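PDB 5LHJ: leucine aminopeptidase 2, chloroplastic from Streptomyces sp. BC16019, which serves as a metal-dependent aminopeptidase of the M17 family in bottromycin maturation and probably removes unsubstituted N-terminal amino acids from peptides. Local coordinates for residues Leu78-Gly83 with Leu112-Ala117; Cys178-Leu183 with Val291-Thr296; Arg199-Ala204 with Leu209-Tyr214; Leu227-Arg232 with Asp327-Leu332; Thr335-Thr340 with Gly346-Ala351. All blocks are in the same frame, centred on the assembly; numbering follows the deposited sequence.

Contact 1 (Leu78-Gly83 with Leu112-Ala117)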
# COMPACT_ATOMS: atom_id res chain seq x y z
N LEU A 78 -0.77 -33.25 -41.15
CA LEU A 78 -1.22 -32.00 -40.54
C LEU A 78 -1.38 -30.96 -41.63
O LEU A 78 -0.42 -30.65 -42.33
CB LEU A 78 -0.21 -31.48 -39.51
CG LEU A 78 0.24 -32.41 -38.40
CD1 LEU A 78 1.27 -31.68 -37.55
CD2 LEU A 78 -0.91 -32.91 -37.57
N ASN A 79 -2.59 -30.45 -41.79
CA ASN A 79 -2.78 -29.22 -42.54
C ASN A 79 -2.57 -28.02 -41.62
O ASN A 79 -3.20 -27.92 -40.56
CB ASN A 79 -4.15 -29.19 -43.20
CG ASN A 79 -4.22 -30.11 -44.42
OD1 ASN A 79 -3.35 -30.06 -45.30
ND2 ASN A 79 -5.23 -30.95 -44.47
N VAL A 80 -1.67 -27.13 -42.04
CA VAL A 80 -1.19 -26.04 -41.18
C VAL A 80 -1.41 -24.72 -41.90
O VAL A 80 -0.92 -24.52 -43.01
CB VAL A 80 0.29 -26.21 -40.83
CG1 VAL A 80 0.74 -25.14 -39.85
CG2 VAL A 80 0.54 -27.61 -40.28
N GLY A 81 -2.15 -23.82 -41.26
CA GLY A 81 -2.49 -22.54 -41.87
C GLY A 81 -1.31 -21.58 -42.00
O GLY A 81 -0.51 -21.44 -41.08
N LEU A 82 -1.22 -20.93 -43.16
CA LEU A 82 -0.24 -19.87 -43.41
C LEU A 82 -0.90 -18.53 -43.76
O LEU A 82 -0.21 -17.57 -44.12
CB LEU A 82 0.71 -20.29 -44.54
CG LEU A 82 1.59 -21.52 -44.27
CD1 LEU A 82 2.21 -22.01 -45.56
CD2 LEU A 82 2.67 -21.22 -43.24
N GLY A 83 -2.23 -18.45 -43.63
CA GLY A 83 -2.96 -17.23 -43.94
C GLY A 83 -2.89 -16.84 -45.40
O GLY A 83 -2.43 -17.63 -46.24
N LEU A 112 8.38 -31.57 -41.93
CA LEU A 112 7.74 -30.30 -42.22
C LEU A 112 7.94 -29.96 -43.69
O LEU A 112 9.08 -29.76 -44.13
CB LEU A 112 8.35 -29.18 -41.36
CG LEU A 112 8.35 -29.47 -39.86
CD1 LEU A 112 9.14 -28.41 -39.11
CD2 LEU A 112 6.93 -29.58 -39.34
N ASP A 113 6.85 -29.91 -44.45
CA ASP A 113 6.87 -29.45 -45.84
C ASP A 113 6.50 -27.97 -45.98
O ASP A 113 6.34 -27.49 -47.10
CB ASP A 113 5.94 -30.31 -46.70
CG ASP A 113 6.43 -31.75 -46.88
OD1 ASP A 113 7.51 -32.12 -46.36
OD2 ASP A 113 5.73 -32.54 -47.54
N LEU A 114 6.41 -27.24 -44.87
CA LEU A 114 5.90 -25.87 -44.87
C LEU A 114 6.67 -24.92 -45.78
O LEU A 114 6.08 -24.06 -46.42
CB LEU A 114 5.89 -25.28 -43.45
CG LEU A 114 5.14 -26.02 -42.34
CD1 LEU A 114 5.33 -25.27 -41.03
CD2 LEU A 114 3.65 -26.19 -42.62
N ALA A 115 8.00 -25.06 -45.83
CA ALA A 115 8.84 -24.15 -46.62
C ALA A 115 8.68 -24.35 -48.14
O ALA A 115 9.15 -23.52 -48.92
CB ALA A 115 10.30 -24.27 -46.22
N LEU A 116 8.04 -25.45 -48.54
CA LEU A 116 7.70 -25.70 -49.95
C LEU A 116 6.51 -24.89 -50.43
O LEU A 116 6.35 -24.70 -51.64
CB LEU A 116 7.44 -27.19 -50.20
CG LEU A 116 8.62 -28.12 -49.90
CD1 LEU A 116 8.24 -29.58 -50.06
CD2 LEU A 116 9.82 -27.79 -50.77
N ALA A 117 5.67 -24.42 -49.51
CA ALA A 117 4.56 -23.54 -49.88
C ALA A 117 5.09 -22.23 -50.46
O ALA A 117 5.78 -21.46 -49.78
CB ALA A 117 3.66 -23.28 -48.67

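Contact 2 (Cys178-Leu183 with Val291-Thr296)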
# COMPACT_ATOMS: atom_id res chain seq x y z
N CYS A 178 17.90 -21.46 -27.65
CA CYS A 178 17.53 -22.43 -26.61
C CYS A 178 18.59 -22.58 -25.51
O CYS A 178 18.26 -22.87 -24.36
CB CYS A 178 17.16 -23.78 -27.26
SG CYS A 178 15.61 -23.73 -28.22
N LEU A 179 19.87 -22.37 -25.86
CA LEU A 179 20.94 -22.30 -24.86
C LEU A 179 20.65 -21.15 -23.88
O LEU A 179 20.72 -21.31 -22.66
CB LEU A 179 22.30 -22.11 -25.52
CG LEU A 179 23.49 -21.74 -24.63
CD1 LEU A 179 23.69 -22.81 -23.56
CD2 LEU A 179 24.73 -21.56 -25.48
N ALA A 180 20.34 -19.98 -24.43
CA ALA A 180 19.99 -18.83 -23.59
C ALA A 180 18.76 -19.14 -22.72
O ALA A 180 18.74 -18.79 -21.54
CB ALA A 180 19.79 -17.58 -24.41
N ARG A 181 17.74 -19.79 -23.31
CA ARG A 181 16.54 -20.18 -22.54
C ARG A 181 16.90 -21.08 -21.35
O ARG A 181 16.43 -20.89 -20.23
CB ARG A 181 15.52 -20.90 -23.42
CG ARG A 181 14.87 -20.05 -24.48
CD ARG A 181 13.90 -20.85 -25.34
NE ARG A 181 13.21 -20.03 -26.34
CZ ARG A 181 12.32 -20.49 -27.21
NH1 ARG A 181 12.02 -21.79 -27.25
NH2 ARG A 181 11.72 -19.66 -28.05
N ASP A 182 17.76 -22.07 -21.61
CA ASP A 182 18.22 -22.97 -20.54
C ASP A 182 18.93 -22.22 -19.41
O ASP A 182 18.69 -22.49 -18.22
CB ASP A 182 19.17 -24.03 -21.10
CG ASP A 182 18.47 -25.12 -21.91
OD1 ASP A 182 17.22 -25.24 -21.90
OD2 ASP A 182 19.24 -25.90 -22.54
N LEU A 183 19.80 -21.27 -19.76
CA LEU A 183 20.55 -20.51 -18.77
C LEU A 183 19.60 -19.66 -17.91
O LEU A 183 19.74 -19.62 -16.68
CB LEU A 183 21.61 -19.63 -19.44
CG LEU A 183 22.77 -20.37 -20.11
CD1 LEU A 183 23.53 -19.41 -21.00
CD2 LEU A 183 23.69 -21.02 -19.07
N VAL A 291 24.24 -12.79 -24.93
CA VAL A 291 25.59 -12.54 -25.43
C VAL A 291 26.38 -13.84 -25.56
O VAL A 291 27.01 -14.08 -26.61
CB VAL A 291 26.34 -11.49 -24.57
CG1 VAL A 291 27.82 -11.39 -24.94
CG2 VAL A 291 25.68 -10.12 -24.72
N VAL A 292 26.35 -14.67 -24.52
CA VAL A 292 27.05 -15.96 -24.56
C VAL A 292 26.54 -16.82 -25.72
O VAL A 292 27.33 -17.39 -26.48
CB VAL A 292 26.91 -16.71 -23.22
CG1 VAL A 292 27.39 -18.15 -23.32
CG2 VAL A 292 27.66 -15.97 -22.11
N ALA A 293 25.22 -16.91 -25.84
CA ALA A 293 24.61 -17.74 -26.86
C ALA A 293 24.96 -17.24 -28.27
O ALA A 293 25.32 -18.06 -29.14
CB ALA A 293 23.10 -17.82 -26.67
N ALA A 294 24.88 -15.93 -28.50
CA ALA A 294 25.26 -15.36 -29.79
C ALA A 294 26.72 -15.70 -30.13
O ALA A 294 27.01 -16.14 -31.25
CB ALA A 294 25.06 -13.86 -29.82
N LEU A 295 27.62 -15.54 -29.16
CA LEU A 295 29.03 -15.90 -29.38
C LEU A 295 29.22 -17.36 -29.76
O LEU A 295 30.03 -17.67 -30.66
CB LEU A 295 29.90 -15.55 -28.17
CG LEU A 295 30.33 -14.07 -28.17
CD1 LEU A 295 30.55 -13.56 -26.77
CD2 LEU A 295 31.57 -13.86 -29.02
N THR A 296 28.46 -18.27 -29.13
CA THR A 296 28.56 -19.71 -29.44
C THR A 296 28.11 -20.05 -30.86
O THR A 296 28.53 -21.07 -31.41
CB THR A 296 27.78 -20.63 -28.46
OG1 THR A 296 26.35 -20.45 -28.58
CG2 THR A 296 28.24 -20.45 -27.02

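Contact 3 (Arg199-Ala204 with Leu209-Tyr214)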
# COMPACT_ATOMS: atom_id res chain seq x y z
N ARG A 199 30.39 -22.77 -16.77
CA ARG A 199 29.62 -23.17 -17.93
C ARG A 199 30.11 -22.43 -19.19
O ARG A 199 30.21 -23.04 -20.27
CB ARG A 199 28.12 -22.94 -17.70
CG ARG A 199 27.22 -23.42 -18.82
CD ARG A 199 27.09 -24.94 -18.83
NE ARG A 199 26.20 -25.41 -19.90
CZ ARG A 199 26.57 -25.99 -21.05
NH1 ARG A 199 27.86 -26.23 -21.34
NH2 ARG A 199 25.63 -26.35 -21.93
N ILE A 200 30.40 -21.13 -19.07
CA ILE A 200 30.91 -20.35 -20.20
C ILE A 200 32.26 -20.90 -20.66
O ILE A 200 32.51 -21.03 -21.86
CB ILE A 200 31.01 -18.84 -19.87
CG1 ILE A 200 29.61 -18.27 -19.61
CG2 ILE A 200 31.68 -18.07 -21.00
CD1 ILE A 200 29.60 -16.94 -18.87
N ARG A 201 33.12 -21.26 -19.72
CA ARG A 201 34.41 -21.84 -20.06
C ARG A 201 34.23 -23.11 -20.89
O ARG A 201 34.93 -23.30 -21.89
CB ARG A 201 35.24 -22.14 -18.82
CG ARG A 201 36.66 -22.54 -19.16
CD ARG A 201 37.39 -23.13 -17.97
NE ARG A 201 37.67 -22.13 -16.94
CZ ARG A 201 37.07 -22.02 -15.75
NH1 ARG A 201 36.07 -22.84 -15.36
NH2 ARG A 201 37.47 -21.05 -14.92
N GLU A 202 33.29 -23.96 -20.48
CA GLU A 202 33.03 -25.22 -21.19
C GLU A 202 32.47 -24.96 -22.58
O GLU A 202 32.88 -25.59 -23.55
CB GLU A 202 32.09 -26.14 -20.39
CG GLU A 202 31.68 -27.41 -21.17
CD GLU A 202 31.47 -28.66 -20.31
OE1 GLU A 202 31.58 -28.59 -19.07
OE2 GLU A 202 31.22 -29.73 -20.88
N LEU A 203 31.52 -24.02 -22.68
CA LEU A 203 30.98 -23.64 -23.99
C LEU A 203 32.06 -23.11 -24.94
O LEU A 203 32.08 -23.44 -26.13
CB LEU A 203 29.84 -22.61 -23.84
CG LEU A 203 28.58 -23.15 -23.18
CD1 LEU A 203 27.69 -22.00 -22.69
CD2 LEU A 203 27.81 -24.06 -24.13
N ALA A 204 32.97 -22.29 -24.42
CA ALA A 204 34.05 -21.70 -25.21
C ALA A 204 34.97 -22.79 -25.77
O ALA A 204 35.42 -22.73 -26.92
CB ALA A 204 34.87 -20.76 -24.35
N LEU A 209 36.70 -20.82 -28.66
CA LEU A 209 36.63 -19.39 -28.40
C LEU A 209 37.64 -19.14 -27.29
O LEU A 209 37.77 -19.96 -26.38
CB LEU A 209 35.22 -18.99 -27.91
CG LEU A 209 34.04 -19.18 -28.85
CD1 LEU A 209 32.71 -18.99 -28.12
CD2 LEU A 209 34.13 -18.24 -30.03
N ASP A 210 38.37 -18.03 -27.35
CA ASP A 210 39.26 -17.66 -26.24
C ASP A 210 38.38 -17.28 -25.05
O ASP A 210 37.35 -16.61 -25.22
CB ASP A 210 40.18 -16.50 -26.60
CG ASP A 210 41.02 -16.77 -27.83
OD1 ASP A 210 41.68 -17.83 -27.89
OD2 ASP A 210 41.01 -15.92 -28.76
N CYS A 211 38.76 -17.75 -23.87
CA CYS A 211 38.00 -17.49 -22.65
C CYS A 211 38.93 -17.23 -21.47
O CYS A 211 39.84 -18.03 -21.19
CB CYS A 211 37.07 -18.66 -22.34
SG CYS A 211 36.03 -18.46 -20.87
N ALA A 212 38.71 -16.09 -20.82
CA ALA A 212 39.42 -15.71 -19.60
C ALA A 212 38.38 -15.50 -18.51
O ALA A 212 37.42 -14.74 -18.71
CB ALA A 212 40.20 -14.42 -19.81
N VAL A 213 38.57 -16.18 -17.37
CA VAL A 213 37.71 -16.03 -16.20
C VAL A 213 38.49 -15.35 -15.09
O VAL A 213 39.58 -15.81 -14.73
CB VAL A 213 37.22 -17.39 -15.70
CG1 VAL A 213 36.40 -17.22 -14.42
CG2 VAL A 213 36.41 -18.08 -16.78
N TYR A 214 37.95 -14.25 -14.57
CA TYR A 214 38.59 -13.48 -13.52
C TYR A 214 37.80 -13.67 -12.21
O TYR A 214 36.57 -13.57 -12.19
CB TYR A 214 38.67 -12.01 -13.89
CG TYR A 214 39.53 -11.75 -15.12
CD1 TYR A 214 38.99 -11.81 -16.39
CD2 TYR A 214 40.90 -11.45 -15.00
CE1 TYR A 214 39.76 -11.58 -17.52
CE2 TYR A 214 41.68 -11.21 -16.13
CZ TYR A 214 41.10 -11.28 -17.39
OH TYR A 214 41.84 -11.05 -18.53

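Contact 4 (Leu227-Arg232 with Asp327-Leu332)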
# COMPACT_ATOMS: atom_id res chain seq x y z
N LEU A 227 30.92 -3.94 -10.05
CA LEU A 227 30.70 -5.38 -9.92
C LEU A 227 31.04 -5.90 -8.52
O LEU A 227 30.24 -6.61 -7.91
CB LEU A 227 31.52 -6.13 -10.98
CG LEU A 227 31.54 -7.67 -10.89
CD1 LEU A 227 30.15 -8.27 -11.02
CD2 LEU A 227 32.46 -8.21 -11.97
N THR A 228 32.23 -5.56 -8.02
CA THR A 228 32.65 -6.03 -6.69
C THR A 228 31.79 -5.42 -5.55
O THR A 228 31.44 -6.14 -4.62
CB THR A 228 34.16 -5.84 -6.46
OG1 THR A 228 34.53 -4.50 -6.70
CG2 THR A 228 34.93 -6.69 -7.41
N ALA A 229 31.37 -4.16 -5.67
CA ALA A 229 30.48 -3.54 -4.65
C ALA A 229 29.09 -4.17 -4.60
O ALA A 229 28.58 -4.49 -3.50
CB ALA A 229 30.35 -2.04 -4.90
N VAL A 230 28.48 -4.33 -5.77
CA VAL A 230 27.15 -4.92 -5.87
C VAL A 230 27.17 -6.37 -5.40
O VAL A 230 26.29 -6.80 -4.69
CB VAL A 230 26.61 -4.80 -7.31
CG1 VAL A 230 25.42 -5.73 -7.54
CG2 VAL A 230 26.24 -3.35 -7.60
N GLY A 231 28.22 -7.11 -5.78
CA GLY A 231 28.29 -8.53 -5.52
C GLY A 231 28.68 -8.92 -4.10
O GLY A 231 28.61 -10.09 -3.76
N ARG A 232 29.11 -7.97 -3.27
CA ARG A 232 29.72 -8.34 -1.99
C ARG A 232 28.77 -8.90 -0.92
O ARG A 232 29.20 -9.69 -0.09
CB ARG A 232 30.53 -7.19 -1.42
CG ARG A 232 29.75 -6.09 -0.76
CD ARG A 232 30.72 -5.21 0.02
NE ARG A 232 30.05 -4.15 0.77
CZ ARG A 232 29.64 -2.99 0.27
NH1 ARG A 232 29.78 -2.71 -1.04
NH2 ARG A 232 29.09 -2.09 1.07
N ASP A 327 26.21 4.85 -0.22
CA ASP A 327 27.58 4.51 -0.61
C ASP A 327 27.94 5.15 -1.94
O ASP A 327 27.06 5.45 -2.75
CB ASP A 327 27.79 3.00 -0.69
CG ASP A 327 27.92 2.35 0.68
OD1 ASP A 327 27.94 3.08 1.71
OD2 ASP A 327 28.01 1.10 0.72
N VAL A 328 29.23 5.37 -2.13
CA VAL A 328 29.73 5.94 -3.36
C VAL A 328 30.71 4.96 -3.97
O VAL A 328 31.63 4.47 -3.29
CB VAL A 328 30.35 7.35 -3.14
CG1 VAL A 328 31.08 7.84 -4.38
CG2 VAL A 328 29.26 8.33 -2.74
N VAL A 329 30.50 4.66 -5.25
CA VAL A 329 31.39 3.81 -6.04
C VAL A 329 32.30 4.71 -6.88
O VAL A 329 31.82 5.57 -7.62
CB VAL A 329 30.59 2.85 -6.95
CG1 VAL A 329 31.52 2.10 -7.89
CG2 VAL A 329 29.77 1.90 -6.09
N ARG A 330 33.61 4.49 -6.78
CA ARG A 330 34.60 5.13 -7.65
C ARG A 330 34.94 4.16 -8.78
O ARG A 330 35.54 3.11 -8.55
CB ARG A 330 35.85 5.51 -6.85
CG ARG A 330 37.04 6.02 -7.66
CD ARG A 330 37.21 7.52 -7.71
NE ARG A 330 37.04 8.20 -6.42
CZ ARG A 330 37.05 9.53 -6.27
NH1 ARG A 330 37.24 10.33 -7.32
NH2 ARG A 330 36.84 10.06 -5.06
N HIS A 331 34.56 4.54 -10.00
CA HIS A 331 34.65 3.65 -11.15
C HIS A 331 36.05 3.63 -11.77
O HIS A 331 36.93 4.42 -11.39
CB HIS A 331 33.62 4.07 -12.21
CG HIS A 331 32.20 3.86 -11.77
ND1 HIS A 331 31.61 2.62 -11.73
CD2 HIS A 331 31.26 4.74 -11.38
CE1 HIS A 331 30.36 2.75 -11.31
NE2 HIS A 331 30.13 4.03 -11.09
N LEU A 332 36.22 2.72 -12.72
CA LEU A 332 37.48 2.54 -13.47
C LEU A 332 37.97 3.80 -14.21
O LEU A 332 39.18 3.96 -14.41
CB LEU A 332 37.31 1.37 -14.46
CG LEU A 332 38.51 0.91 -15.31
CD1 LEU A 332 39.65 0.47 -14.42
CD2 LEU A 332 38.08 -0.25 -16.20

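Contact 5 (Thr335-Thr340 with Gly346-Ala351)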
# COMPACT_ATOMS: atom_id res chain seq x y z
N THR A 335 35.38 8.40 -12.24
CA THR A 335 34.13 9.09 -11.89
C THR A 335 33.39 8.32 -10.80
O THR A 335 33.68 7.15 -10.55
CB THR A 335 33.20 9.30 -13.11
OG1 THR A 335 32.68 8.05 -13.59
CG2 THR A 335 33.91 10.01 -14.21
N THR A 336 32.44 8.99 -10.17
CA THR A 336 31.79 8.46 -8.98
C THR A 336 30.28 8.35 -9.14
O THR A 336 29.64 9.19 -9.77
CB THR A 336 32.10 9.30 -7.73
OG1 THR A 336 31.68 10.66 -7.94
CG2 THR A 336 33.58 9.26 -7.42
N THR A 337 29.72 7.31 -8.53
CA THR A 337 28.27 7.10 -8.49
C THR A 337 27.81 6.93 -7.07
O THR A 337 28.37 6.13 -6.32
CB THR A 337 27.87 5.85 -9.29
OG1 THR A 337 28.25 6.02 -10.66
CG2 THR A 337 26.38 5.57 -9.21
N GLU A 338 26.75 7.66 -6.72
CA GLU A 338 26.07 7.53 -5.45
C GLU A 338 24.95 6.50 -5.57
O GLU A 338 24.11 6.61 -6.47
CB GLU A 338 25.47 8.86 -5.02
CG GLU A 338 24.81 8.82 -3.66
CD GLU A 338 24.07 10.10 -3.28
OE1 GLU A 338 23.76 10.94 -4.16
OE2 GLU A 338 23.76 10.24 -2.09
N ILE A 339 24.94 5.52 -4.66
CA ILE A 339 23.91 4.48 -4.63
C ILE A 339 22.70 5.01 -3.88
O ILE A 339 22.67 5.04 -2.64
CB ILE A 339 24.42 3.16 -3.97
CG1 ILE A 339 25.71 2.67 -4.65
CG2 ILE A 339 23.32 2.08 -4.02
CD1 ILE A 339 25.61 2.42 -6.14
N THR A 340 21.70 5.46 -4.63
CA THR A 340 20.47 5.94 -4.01
C THR A 340 19.37 4.87 -3.92
O THR A 340 18.39 5.07 -3.20
CB THR A 340 19.95 7.18 -4.75
OG1 THR A 340 19.79 6.86 -6.13
CG2 THR A 340 20.95 8.35 -4.62
N GLY A 346 22.21 -3.03 -11.79
CA GLY A 346 22.69 -3.40 -13.11
C GLY A 346 23.55 -2.34 -13.79
O GLY A 346 24.62 -2.64 -14.33
N ARG A 347 23.08 -1.09 -13.75
CA ARG A 347 23.82 -0.02 -14.41
C ARG A 347 25.19 0.21 -13.75
O ARG A 347 26.17 0.53 -14.42
CB ARG A 347 22.99 1.27 -14.48
CG ARG A 347 22.75 1.99 -13.16
CD ARG A 347 21.60 2.99 -13.30
NE ARG A 347 20.34 2.29 -13.46
CZ ARG A 347 19.14 2.85 -13.60
NH1 ARG A 347 18.97 4.17 -13.64
NH2 ARG A 347 18.08 2.06 -13.71
N VAL A 348 25.24 0.01 -12.44
CA VAL A 348 26.46 0.18 -11.64
C VAL A 348 27.49 -0.91 -11.99
O VAL A 348 28.67 -0.63 -12.10
CB VAL A 348 26.12 0.21 -10.12
CG1 VAL A 348 27.37 0.24 -9.26
CG2 VAL A 348 25.22 1.40 -9.80
N VAL A 349 27.01 -2.14 -12.16
CA VAL A 349 27.85 -3.26 -12.57
C VAL A 349 28.40 -3.05 -14.01
O VAL A 349 29.59 -3.26 -14.28
CB VAL A 349 27.07 -4.59 -12.48
CG1 VAL A 349 27.84 -5.73 -13.10
CG2 VAL A 349 26.72 -4.92 -11.02
N LEU A 350 27.53 -2.65 -14.93
CA LEU A 350 27.90 -2.46 -16.32
C LEU A 350 28.90 -1.32 -16.54
O LEU A 350 29.71 -1.39 -17.47
CB LEU A 350 26.66 -2.21 -17.19
CG LEU A 350 25.68 -3.37 -17.32
CD1 LEU A 350 24.36 -2.92 -17.96
CD2 LEU A 350 26.31 -4.47 -18.12
N ALA A 351 28.82 -0.27 -15.72
CA ALA A 351 29.61 0.96 -15.90
C ALA A 351 31.09 0.69 -16.18
O ALA A 351 31.63 1.07 -17.22
CB ALA A 351 29.46 1.86 -14.69

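Contact 1 (Leu78-Gly83 with Leu112-Ala117)
Leu114 sets its CD2 methyl against the fork of Val80, 3.8 Å from Val80 CB, in the N-terminal alpha/beta domain of this M17 peptidase, whose sequence family belongs to the macro clan. The methyl also lies 4.1 Å from Val80 CG2 and only slightly farther from CG1, which means that one leucine branch covers the branch point instead of pairing with a single methyl. The two side chains meet at about a right angle. Leu114 CG is turned anti to the carbonyl carbon (chi1 -56°), and with CD1 as the extended branch (chi2 178°), CD2 is the side branch turned to the valine. A second apolar touch follows two residues on, where Leu82 CD1 packs against Ala117 CB at 3.7 Å. No hydrogen bond joins the two segments.

What positions these groups is the sheet and the turn that follows strand 109-112. Val80 lies on strand 76-81, which pairs in parallel with strand 38-43, and strand 109-112 lies along the other edge of that middle strand. The short 3-10 turn carries Leu114, whose side chain reaches Val80 two strands over, past the intervening strand 38-43. Helix 90-102 backs Val80 and Leu82 through Ala96, while helix 124-139 meets Leu114 through Val131. Ala115 O takes a hydrogen bond from Arg127 NE of the same helix. The turn itself is held by two backbone bonds, Leu116 N to Asp113 O and, helping to position the residue whose methyl meets Leu82, Ala117 N to Leu114 O at 3.1 Å.

Contact 2 (Cys178-Leu183 with Val291-Thr296)
Ala180 and Ala293 mark the place where helices 178-183 and 291-296 come nearest, their CA atoms 5.8 Å apart. The two segments run roughly antiparallel, 150° between their directions, and their axes approach to 8.8 Å. Such a spacing suits small residues at the crossing, and here both are alanines: Ala180 CB meets Ala293 CB at 4.0 Å.

Beside this pair Leu179 reaches over to the other helix. Its CG stands anti to the backbone N (chi1 168°), which sends CD2 toward Thr296, and the two side chains meet tip to tip. Leu179 CD2 lies 3.7 Å from Thr296 OG1 and 4.0 Å from Thr296 CG2, and 4.1 Å from Ala293 CA.

Both helices belong to the catalytic domain, an alpha/beta fold of the zinc-exopeptidase clan built round a large mixed sheet. Helix 286-301 rests on strand 306-316 of that sheet through Val291 and Val292, which touch Leu311. Helix 164-185 packs on helix 286-301 and on helix 193-207, where Leu179 also meets Leu203, and Val486 of helix 486-498 touches both alanines of the crossing.

The hydroxyl that faces Leu179 is not left without a polar partner. Thr296 OG1 donates to Ala293 O, one turn back in its own helix, at 2.7 Å and with a C=O...OG1 angle of 124°. That internal bond helps to hold the rotation of the threonine about CA and CB.

Contact 3 (Arg199-Ala204 with Leu209-Tyr214)
Leu209 opens the second segment with the one hydrogen bond of the contact, from its backbone N to Ala204 O at 2.9 Å. The bond is bent, 135° at the hydrogen, and the donor stands tilted from the carbonyl plane. It ties the start of the strand to the helix that has just ended, with only four residues between. Leu209 CB also lies 4.0 Å from Ala204 CB, and Leu209 O packs against the same methyl.

Cys211 is the next to face the helix. Its CB presses on Ala204 CB at 3.6 Å. With SG anti to the backbone N (chi1 -179°), the sulfur is carried along the helix to lie 3.8 Å from Arg201 CA, and the branch methyl CG2 of Ile200 comes within 4.4 Å of Cys211 SG as well.

Val213 is the last to make contact. Arg201 folds its chain at chi3; the two side chains cross at about a right angle, and Arg201 NH2 touches Val213 CG2 at 3.7 Å. The polar end has its own partner: Arg201 NH1 forms a salt bridge with Asp198, one turn earlier in the helix. The guanidinium therefore touches the valine at the solvent-exposed margin while its charge is answered within its own helix.

On the same face, Ile200 and Cys211 touch Val241, and Ala204 touches Leu243, of strand 239-245, which pairs antiparallel with 210-214. Helix 193-207 is thus packed on an adjoining, nearly antiparallel strand (164°) through a short connection, at an outer strand of the mixed sheet in the alpha/beta catalytic domain.

Contact 4 (Leu227-Arg232 with Asp327-Leu332)
Arg232 reaches out beside helix 225-231 and lays the edge of its guanidinium against the carboxylate of Asp327, which stands just ahead of strand 328-330. That strand forms a beta hairpin with 336-338 in a small sheet of the catalytic domain. The salt bridge runs from Arg232 NH2 to Asp327 OD2 at 3.4 Å; as a hydrogen bond it is weak, though fairly straight (158°), and the two flat groups lie within 24° of each other. CG of Arg232 takes the crowded position between backbone N and carbonyl carbon (chi1 78°), and the chain runs extended to NE, which carries NH2 to the acid.

OD2 is shared with Arg324, whose guanidinium comes close to that of Arg232, so two arginines gather on one carboxylate. OD1 receives a weak hydrogen bond from Gly189 N of a neighbouring subunit, which places this acid at the subunit interface.

Farther along, a single light apolar touch, Ala229 CB to Val329 CG2 at 4.2 Å, joins helix and hairpin. The other methyl of the valine is turned within its own segment: Val329 CG1 stands 3.7 Å above the His331 ring, offset toward its rim.

Contact 5 (Thr335-Thr340 with Gly346-Ala351)
Ile339 and Val348 owe their meeting to their torsions. In Ile339, CG1 is anti to the carbonyl carbon (chi1 -54°), and a further bend at chi2 (-58°) swings CD1 round toward the helix, although the CB itself does not point there. Val348 has CG1 anti to the backbone N (chi1 174°), a turn that leaves both methyls facing segment 335-340. Ile339 CD1 then settles between them, 3.8 Å from Val348 CG2 and 4.2 Å from Val348 CG1. Thr337, two residues earlier and within strand 336-338, adds its methyl more loosely, with CG2 4.4 Å from Val348 CG2. Its hydroxyl is engaged on another side, in a hydrogen bond between Thr337 OG1 and His331 NE2. The interface is thus wholly apolar, with no hydrogen bond across it.

The strand is the middle member of a three-stranded sheet, and the loop leaving it runs into the region of Asp343 and Glu345, which corresponds to the metal-binding signature of M17 peptidases. Both residues bind manganese ions in another structure of this protein, although no metal is bound to the present chain. Glu345 begins helix 345-358. The packing adjoins these metal ligands: Val348 is about 5 Å from Glu345 and Ile339 about 9 Å from Asp343, between side chains.

On the helix side, Val230 of helix 225-231 also touches Val348, while the neighbouring Arg347 turns to a salt bridge with Asp440. Leu350 N bonds to Gly346 O at 3.0 Å, a regular helical bond.

Contact 1 belongs to the N-terminal domain and lies about 54 Å, centre to centre, from contact 4 on the opposite side of the chain's centre; the other four contacts all fall in the catalytic domain. Contacts 2 and 3, with centres 13 Å apart, join directly, Val292 of helix 286-301 meeting Ile200 and Leu203 of helix 193-207. In sequence, contact 3 is nested inside contact 2, whose segments alternate with those of contact 4; contact 5 comes last. Contacts 4 and 5, about 7 Å apart by centres, share one small sheet through neighbouring strands 328-330 and 336-338, and both touch the same neighbouring subunit. The chain thus brings this interface-facing hairpin close to metal ligands.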